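Hydroxyethylphosphonate dioxygenase (Streptomyces albus, PDB 6B9R) uses iron and dioxygen to cleave the carbon-carbon bond of 2-hydroxyethylphosphonate, most probably giving hydroxymethylphosphonate and formate. Local coordinates at residues 341-346 / 416-421; 362-367 / 398-403; 131-136 / 191-196. All coordinates share one frame; numbering follows the deposited sequence.

Contacts 1 and 2 belong to one seven-stranded antiparallel sheet: strand 412-419 of contact 1 and strand 364-369 of contact 2 are neighbours in it, and the two contacts meet through His341 with Tyr362 and Gln363. Both are buried and both reach the second subunit, but contact 1 is a regular strand pair with four backbone bonds, whereas contact 2 frays from a single bridge into a proline turn and a histidine ring. Contact 3, its centre about 28 Å from that of contact 1, is only partly buried; there a loop is pinned to the edge strand 190-194, whose Phe192 reaches the substrate pocket.

Contact 1: 341-346 / 416-421; sequences HTTSLA and MLRIGG
Thr343 to Leu345 pair with Arg418 to Met416 as antiparallel neighbours in the middle of a seven-stranded sheet, strand 343-349 against strand 412-419, in a largely buried part of the fold. Thr343 and Arg418 form one hydrogen-bonded pair, Arg418 N reaching Thr343 O at 2.8 Å with an N-H...O angle of 168°; Leu345 and Met416 form the next, with two bonds of their own. Between them Ser344 and Leu417 are a non-hydrogen-bonded pair. On their face Leu417 extends with CG anti to the backbone N (chi1 179°), which carries CD1 across to Thr342 CG2 at 3.9 Å; this face packs on Leu206 of the strand 202-208. On the opposite face Leu345 and Met416 run side by side, CD1 3.9 Å from SD, with Leu250 of the second subunit against both. Arg418 lays CD 3.9 Å from Thr343 CB, then bends at chi3 (115°) and sends NE to Gln365 OE1 and NH1 to the carbonyls of Ala247 and Ala248 of the second subunit. Thr343 OG1 also bonds to Ala248 O of that subunit. Toward the loop end a water accepts from Gly420 N at 2.9 Å and lies 2.7 Å from Thr342 OG1, which also meets Tyr208 OH. His341 CB is 3.9 Å from Gly420 CA, leaving little room for a side chain there. Four backbone bonds join the strands, His341 O turning instead to Gln363 NE2; one face sets Leu417 beside Ser344 OG, bonded to Ala334 O, and the Thr342 hydroxyl, while on the other Arg418 and Thr343 tie strand pairing to dimer assembly.

Contact 2: 362-367 / 398-403; sequences YQHQYL and VIPGIE
Pro400 slides its CD over one face of the His364 imidazole, 3.9 Å from the ring centroid and 27° off the normal, in a CH-pi contact displaced toward the ND1-CE1 side. The ring is put there by a chi1 of -62°, with CG anti to the carbonyl carbon. Both its nitrogens are engaged, ND1 with Tyr397 OH and NE2 with Glu219 OE1 of the second subunit, which together with the proline should fix its rotation. An alanine in place of His364 would probably uncover Pro400 CD and leave Tyr397 and Glu219 of the second subunit without their shared mate. The pyrrolidine is also seated on the backbone, with Pro400 CB 3.3 Å from Tyr362 O and Pro400 CA offering a C-H to Gln363 O.

One step along, Gln365 and Val398 form an antiparallel hydrogen-bonded pair: Gln365 N meets Val398 O at 2.9 Å, nearly straight at 169°, and Val398 N returns a bond of 2.8 Å to Gln365 O. Their side chains lie on one face, CB to CB 3.9 Å, and both touch Phe404. Beyond CG the Gln365 chain is extended, and its amide ends divide the work: OE1 is taken up by Arg418, while NE2 donates 2.9 Å to a water that also lies at bonding distance from Gln363 O and Ile399 O. That water fills in where the chain after Val398 turns away from strand 364-369 and backbone pairing stops.

Ile399 to Ile402 make a type II beta turn with Gly401 at the positive phi its third position calls for. The turn stands at the end of strand 395-398, where that strand of the antiparallel sheet leaves its neighbour 364-369 and the chain leads into strand 403-407, an arrangement consistent with the cupin-type fold of this family.

Contact 3: 131-136 / 191-196; sequences RVVEDD and SFTARS. With 2HE ((2-hydroxyethyl)phosphonic acid), chain F.
Ala194 N donates its N-H to Arg131 O at 2.8 Å along an almost straight line (176°), and Ala194 O in turn receives Val133 N at 2.9 Å together with a C-H from Val132 CA at 3.2 Å. The two bonds flank Val132, making a single bridge between chains that run in the same direction. A water adds a further link, donating to Phe192 O and accepting from Arg131 N.

Thr193 points toward the loop and meets Val133 at about a right angle. Its OG1 occupies the place between backbone N and carbonyl carbon (chi1 63°), which sets it 3.4 Å from Val133 CG2 while it bonds to Tyr164 OH; Val133 CG1 rests near Thr193 CB.

The loop 131-136 thus borders strand 190-194, an outer strand of a three-stranded antiparallel sheet in what is consistent with a cupin-type iron oxygenase fold. The strand opens with His190, an iron ligand alongside His149 and Gln153. Its Phe192 turns an edge to the substrate, CE1 3.4 Å from O4 of (2-hydroxyethyl)phosphonic acid, and packs on Gln153, Thr155 and Phe157.

At the other end Asp136 OD1 lies beside the aliphatic part of Arg195, 3.5 Å from CD, with carboxylate and guanidinium planes 89° apart. The charges do not pair directly, OD1 and NE standing 4.8 Å apart; instead Asn162 serves both, its ND2 bonded to Asp136 OD1 and its OD1 to Arg195 NH2, while Arg195 NH1 goes to Met176 O.

Contact 1: 341-346 / 416-421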
# COMPACT_ATOMS: atom_id res chain seq x y z
N HIS A 341 -7.64 9.00 6.42
CA HIS A 341 -7.00 8.49 7.62
C HIS A 341 -6.10 9.51 8.30
O HIS A 341 -5.38 9.16 9.24
CB HIS A 341 -6.21 7.23 7.28
CG HIS A 341 -6.99 6.27 6.44
ND1 HIS A 341 -8.14 5.65 6.89
CD2 HIS A 341 -6.82 5.87 5.16
CE1 HIS A 341 -8.62 4.88 5.93
NE2 HIS A 341 -7.85 5.01 4.87
N THR A 342 -6.10 10.76 7.83
CA THR A 342 -5.38 11.83 8.50
C THR A 342 -6.36 12.60 9.38
O THR A 342 -7.35 13.14 8.88
CB THR A 342 -4.70 12.76 7.49
OG1 THR A 342 -3.65 12.05 6.83
CG2 THR A 342 -4.10 13.96 8.21
N THR A 343 -6.11 12.60 10.69
CA THR A 343 -6.88 13.39 11.65
C THR A 343 -5.92 14.36 12.32
O THR A 343 -4.90 13.94 12.86
CB THR A 343 -7.53 12.51 12.73
OG1 THR A 343 -8.35 11.51 12.11
CG2 THR A 343 -8.38 13.36 13.70
N SER A 344 -6.26 15.65 12.30
CA SER A 344 -5.47 16.67 12.96
C SER A 344 -6.33 17.33 14.03
O SER A 344 -7.47 17.73 13.76
CB SER A 344 -4.95 17.68 11.94
OG SER A 344 -6.04 18.23 11.21
N LEU A 345 -5.78 17.44 15.24
CA LEU A 345 -6.54 17.95 16.37
C LEU A 345 -5.69 18.85 17.26
O LEU A 345 -4.52 18.56 17.52
CB LEU A 345 -7.09 16.82 17.24
CG LEU A 345 -8.07 15.87 16.56
CD1 LEU A 345 -8.28 14.61 17.41
CD2 LEU A 345 -9.39 16.57 16.31
N ALA A 346 -6.31 19.93 17.75
CA ALA A 346 -5.83 20.60 18.94
C ALA A 346 -6.56 19.97 20.12
O ALA A 346 -7.78 19.81 20.09
CB ALA A 346 -6.08 22.11 18.88
N MET A 416 -2.07 17.15 17.95
CA MET A 416 -2.11 15.73 17.61
C MET A 416 -2.31 15.57 16.11
O MET A 416 -3.26 16.13 15.54
CB MET A 416 -3.23 15.01 18.38
CG MET A 416 -3.55 13.58 17.91
SD MET A 416 -5.00 12.88 18.76
CE MET A 416 -4.30 12.35 20.32
N LEU A 417 -1.41 14.83 15.47
CA LEU A 417 -1.56 14.48 14.06
C LEU A 417 -1.54 12.96 13.96
O LEU A 417 -0.56 12.34 14.38
CB LEU A 417 -0.45 15.07 13.20
CG LEU A 417 -0.61 14.66 11.72
CD1 LEU A 417 -1.89 15.24 11.10
CD2 LEU A 417 0.59 15.05 10.89
N ARG A 418 -2.60 12.39 13.42
CA ARG A 418 -2.76 10.95 13.24
C ARG A 418 -2.81 10.67 11.75
O ARG A 418 -3.52 11.37 11.02
CB ARG A 418 -4.04 10.46 13.92
CG ARG A 418 -4.36 11.17 15.22
CD ARG A 418 -5.74 10.78 15.71
NE ARG A 418 -5.67 10.05 16.97
CZ ARG A 418 -6.63 9.25 17.42
NH1 ARG A 418 -7.73 9.05 16.69
NH2 ARG A 418 -6.49 8.64 18.59
N ILE A 419 -2.05 9.68 11.29
CA ILE A 419 -1.98 9.37 9.87
C ILE A 419 -2.08 7.87 9.68
O ILE A 419 -1.71 7.08 10.55
CB ILE A 419 -0.67 9.90 9.22
CG1 ILE A 419 0.55 9.22 9.84
CG2 ILE A 419 -0.55 11.42 9.39
CD1 ILE A 419 1.86 9.51 9.10
N GLY A 420 -2.60 7.47 8.52
CA GLY A 420 -2.60 6.06 8.17
C GLY A 420 -1.20 5.57 7.88
O GLY A 420 -0.37 6.29 7.32
N GLY A 421 -0.93 4.33 8.27
CA GLY A 421 0.32 3.68 7.95
C GLY A 421 0.16 2.79 6.73
O GLY A 421 -0.82 2.88 5.98
O HOH W 1 -3.29 9.44 6.47

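Contact 2: 362-367 / 398-403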
# COMPACT_ATOMS: atom_id res chain seq x y z
N TYR A 362 -6.15 2.65 14.39
CA TYR A 362 -5.22 2.09 13.41
C TYR A 362 -4.17 3.10 12.94
O TYR A 362 -3.25 2.71 12.22
CB TYR A 362 -5.99 1.57 12.20
CG TYR A 362 -6.76 2.65 11.45
CD1 TYR A 362 -8.05 3.02 11.84
CD2 TYR A 362 -6.20 3.30 10.36
CE1 TYR A 362 -8.75 4.01 11.14
CE2 TYR A 362 -6.87 4.27 9.67
CZ TYR A 362 -8.15 4.62 10.06
OH TYR A 362 -8.81 5.59 9.35
N GLN A 363 -4.30 4.37 13.31
CA GLN A 363 -3.39 5.40 12.83
C GLN A 363 -2.13 5.45 13.68
O GLN A 363 -2.16 5.16 14.88
CB GLN A 363 -4.07 6.77 12.88
CG GLN A 363 -5.30 6.90 12.01
CD GLN A 363 -6.23 7.95 12.54
OE1 GLN A 363 -6.71 7.85 13.68
NE2 GLN A 363 -6.47 8.98 11.75
N HIS A 364 -1.01 5.83 13.05
CA HIS A 364 0.12 6.38 13.79
C HIS A 364 -0.31 7.68 14.46
O HIS A 364 -1.16 8.39 13.94
CB HIS A 364 1.29 6.69 12.86
CG HIS A 364 1.85 5.49 12.15
ND1 HIS A 364 2.84 4.70 12.68
CD2 HIS A 364 1.56 4.96 10.93
CE1 HIS A 364 3.14 3.74 11.84
NE2 HIS A 364 2.38 3.87 10.77
N GLN A 365 0.32 8.04 15.58
CA GLN A 365 0.02 9.33 16.19
C GLN A 365 1.30 10.09 16.52
O GLN A 365 2.30 9.49 16.94
CB GLN A 365 -0.83 9.18 17.46
CG GLN A 365 -2.12 8.43 17.18
CD GLN A 365 -3.03 8.39 18.38
OE1 GLN A 365 -3.55 9.43 18.81
NE2 GLN A 365 -3.23 7.20 18.93
N TYR A 366 1.23 11.41 16.37
CA TYR A 366 2.29 12.33 16.73
C TYR A 366 1.70 13.37 17.69
O TYR A 366 0.62 13.90 17.43
CB TYR A 366 2.88 13.00 15.47
CG TYR A 366 3.71 14.24 15.74
CD1 TYR A 366 3.11 15.49 15.84
CD2 TYR A 366 5.09 14.16 15.87
CE1 TYR A 366 3.86 16.62 16.09
CE2 TYR A 366 5.85 15.28 16.12
CZ TYR A 366 5.22 16.52 16.23
OH TYR A 366 5.96 17.67 16.47
N LEU A 367 2.40 13.65 18.78
CA LEU A 367 1.94 14.61 19.77
C LEU A 367 3.00 15.68 19.96
O LEU A 367 4.19 15.39 19.89
CB LEU A 367 1.65 13.93 21.12
CG LEU A 367 0.76 12.69 21.14
CD1 LEU A 367 0.65 12.16 22.57
CD2 LEU A 367 -0.62 13.00 20.57
N VAL A 398 3.61 7.56 18.53
CA VAL A 398 2.82 6.43 19.00
C VAL A 398 2.50 5.52 17.82
O VAL A 398 2.01 5.99 16.79
CB VAL A 398 1.50 6.88 19.66
CG1 VAL A 398 0.90 5.74 20.49
CG2 VAL A 398 1.70 8.16 20.52
N ILE A 399 2.78 4.22 17.97
CA ILE A 399 2.46 3.25 16.91
C ILE A 399 0.96 2.99 16.92
O ILE A 399 0.28 3.28 17.92
CB ILE A 399 3.23 1.93 17.08
CG1 ILE A 399 2.72 1.12 18.29
CG2 ILE A 399 4.74 2.19 17.11
CD1 ILE A 399 3.33 -0.33 18.38
N PRO A 400 0.40 2.46 15.82
CA PRO A 400 -1.01 2.07 15.83
C PRO A 400 -1.33 1.11 16.97
O PRO A 400 -0.50 0.31 17.38
CB PRO A 400 -1.20 1.38 14.47
CG PRO A 400 -0.13 1.96 13.60
CD PRO A 400 1.05 2.22 14.52
N GLY A 401 -2.56 1.19 17.46
CA GLY A 401 -3.10 0.21 18.39
C GLY A 401 -2.89 0.50 19.86
O GLY A 401 -3.38 -0.27 20.69
N ILE A 402 -2.19 1.58 20.21
CA ILE A 402 -1.85 1.82 21.61
C ILE A 402 -3.01 2.51 22.31
O ILE A 402 -3.55 3.50 21.82
CB ILE A 402 -0.58 2.68 21.72
CG1 ILE A 402 0.62 1.95 21.10
CG2 ILE A 402 -0.35 3.10 23.18
CD1 ILE A 402 0.84 0.52 21.60
N GLU A 403 -3.37 2.01 23.49
CA GLU A 403 -4.33 2.69 24.35
C GLU A 403 -3.57 3.57 25.33
O GLU A 403 -2.77 3.06 26.12
CB GLU A 403 -5.22 1.70 25.10
CG GLU A 403 -6.31 2.41 25.91
CD GLU A 403 -6.98 1.52 26.93
OE1 GLU A 403 -6.29 1.03 27.85
OE2 GLU A 403 -8.21 1.31 26.80
O HOH W 2 -1.87 4.99 17.62

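Contact 3: 131-136 / 191-196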
# COMPACT_ATOMS: atom_id res chain seq x y z
N ARG A 131 12.29 35.56 8.60
CA ARG A 131 12.14 36.67 7.66
C ARG A 131 10.87 37.43 8.02
O ARG A 131 9.78 36.85 8.09
CB ARG A 131 12.08 36.17 6.22
CG ARG A 131 11.93 37.26 5.16
CD ARG A 131 13.10 38.24 5.16
NE ARG A 131 14.41 37.59 5.07
CZ ARG A 131 14.96 37.16 3.93
NH1 ARG A 131 14.31 37.30 2.78
NH2 ARG A 131 16.15 36.58 3.94
N VAL A 132 11.01 38.74 8.24
CA VAL A 132 9.92 39.61 8.67
C VAL A 132 9.48 40.47 7.49
O VAL A 132 10.32 41.11 6.84
CB VAL A 132 10.34 40.49 9.85
CG1 VAL A 132 9.30 41.56 10.12
CG2 VAL A 132 10.56 39.64 11.09
N VAL A 133 8.18 40.48 7.21
CA VAL A 133 7.63 41.28 6.12
C VAL A 133 6.74 42.37 6.71
O VAL A 133 6.27 42.30 7.84
CB VAL A 133 6.84 40.43 5.11
CG1 VAL A 133 7.76 39.43 4.40
CG2 VAL A 133 5.66 39.76 5.80
N GLU A 134 6.50 43.39 5.89
CA GLU A 134 5.67 44.52 6.28
C GLU A 134 4.36 44.60 5.51
O GLU A 134 3.59 45.55 5.71
CB GLU A 134 6.45 45.83 6.13
CG GLU A 134 7.64 45.94 7.07
CD GLU A 134 8.30 47.30 7.03
OE1 GLU A 134 8.44 47.86 5.93
OE2 GLU A 134 8.68 47.80 8.11
N ASP A 135 4.09 43.65 4.63
CA ASP A 135 2.80 43.57 3.95
C ASP A 135 2.47 42.11 3.72
O ASP A 135 3.27 41.21 4.01
CB ASP A 135 2.80 44.35 2.62
CG ASP A 135 3.86 43.87 1.64
OD1 ASP A 135 4.01 42.64 1.43
OD2 ASP A 135 4.54 44.74 1.05
N ASP A 136 1.27 41.86 3.19
CA ASP A 136 0.83 40.52 2.84
C ASP A 136 0.77 40.32 1.33
O ASP A 136 -0.10 39.61 0.83
CB ASP A 136 -0.52 40.23 3.49
CG ASP A 136 -0.53 40.59 4.98
OD1 ASP A 136 0.53 40.50 5.62
OD2 ASP A 136 -1.60 40.99 5.49
N SER A 191 5.86 29.09 1.13
CA SER A 191 6.80 29.81 1.97
C SER A 191 6.08 30.34 3.20
O SER A 191 4.85 30.35 3.27
CB SER A 191 7.47 30.96 1.20
OG SER A 191 8.58 31.48 1.92
N PHE A 192 6.88 30.79 4.18
CA PHE A 192 6.37 31.38 5.41
C PHE A 192 7.23 32.56 5.82
O PHE A 192 8.46 32.50 5.72
CB PHE A 192 6.36 30.39 6.58
CG PHE A 192 5.69 29.09 6.28
CD1 PHE A 192 6.41 28.05 5.71
CD2 PHE A 192 4.35 28.90 6.58
CE1 PHE A 192 5.81 26.82 5.45
CE2 PHE A 192 3.74 27.66 6.32
CZ PHE A 192 4.48 26.63 5.75
N THR A 193 6.59 33.64 6.28
CA THR A 193 7.26 34.79 6.86
C THR A 193 6.55 35.19 8.15
O THR A 193 5.46 34.70 8.45
CB THR A 193 7.28 35.99 5.90
OG1 THR A 193 5.93 36.41 5.66
CG2 THR A 193 7.93 35.63 4.56
N ALA A 194 7.17 36.10 8.90
CA ALA A 194 6.56 36.68 10.10
C ALA A 194 6.09 38.09 9.78
O ALA A 194 6.82 38.87 9.16
CB ALA A 194 7.53 36.70 11.28
N ARG A 195 4.87 38.42 10.22
CA ARG A 195 4.37 39.79 10.08
C ARG A 195 4.96 40.74 11.11
O ARG A 195 4.77 41.95 10.98
CB ARG A 195 2.84 39.82 10.19
CG ARG A 195 2.13 39.23 8.98
CD ARG A 195 0.64 39.56 8.97
NE ARG A 195 -0.05 39.13 10.18
CZ ARG A 195 -0.38 37.87 10.46
NH1 ARG A 195 -1.02 37.59 11.59
NH2 ARG A 195 -0.05 36.89 9.62
N SER A 196 5.64 40.22 12.12
CA SER A 196 6.18 41.07 13.17
C SER A 196 7.46 40.45 13.70
O SER A 196 7.62 39.23 13.71
CB SER A 196 5.16 41.25 14.31
OG SER A 196 5.78 41.82 15.45
O3 2HE F . 9.35 23.28 3.20
P 2HE F . 10.23 24.41 3.61
O1 2HE F . 10.58 25.33 2.34
O2 2HE F . 11.59 23.89 4.30
CA 2HE F . 9.25 25.36 4.80
CB 2HE F . 8.49 24.36 5.66
O4 2HE F . 7.35 23.83 4.97
O HOH W 3 10.69 33.13 7.37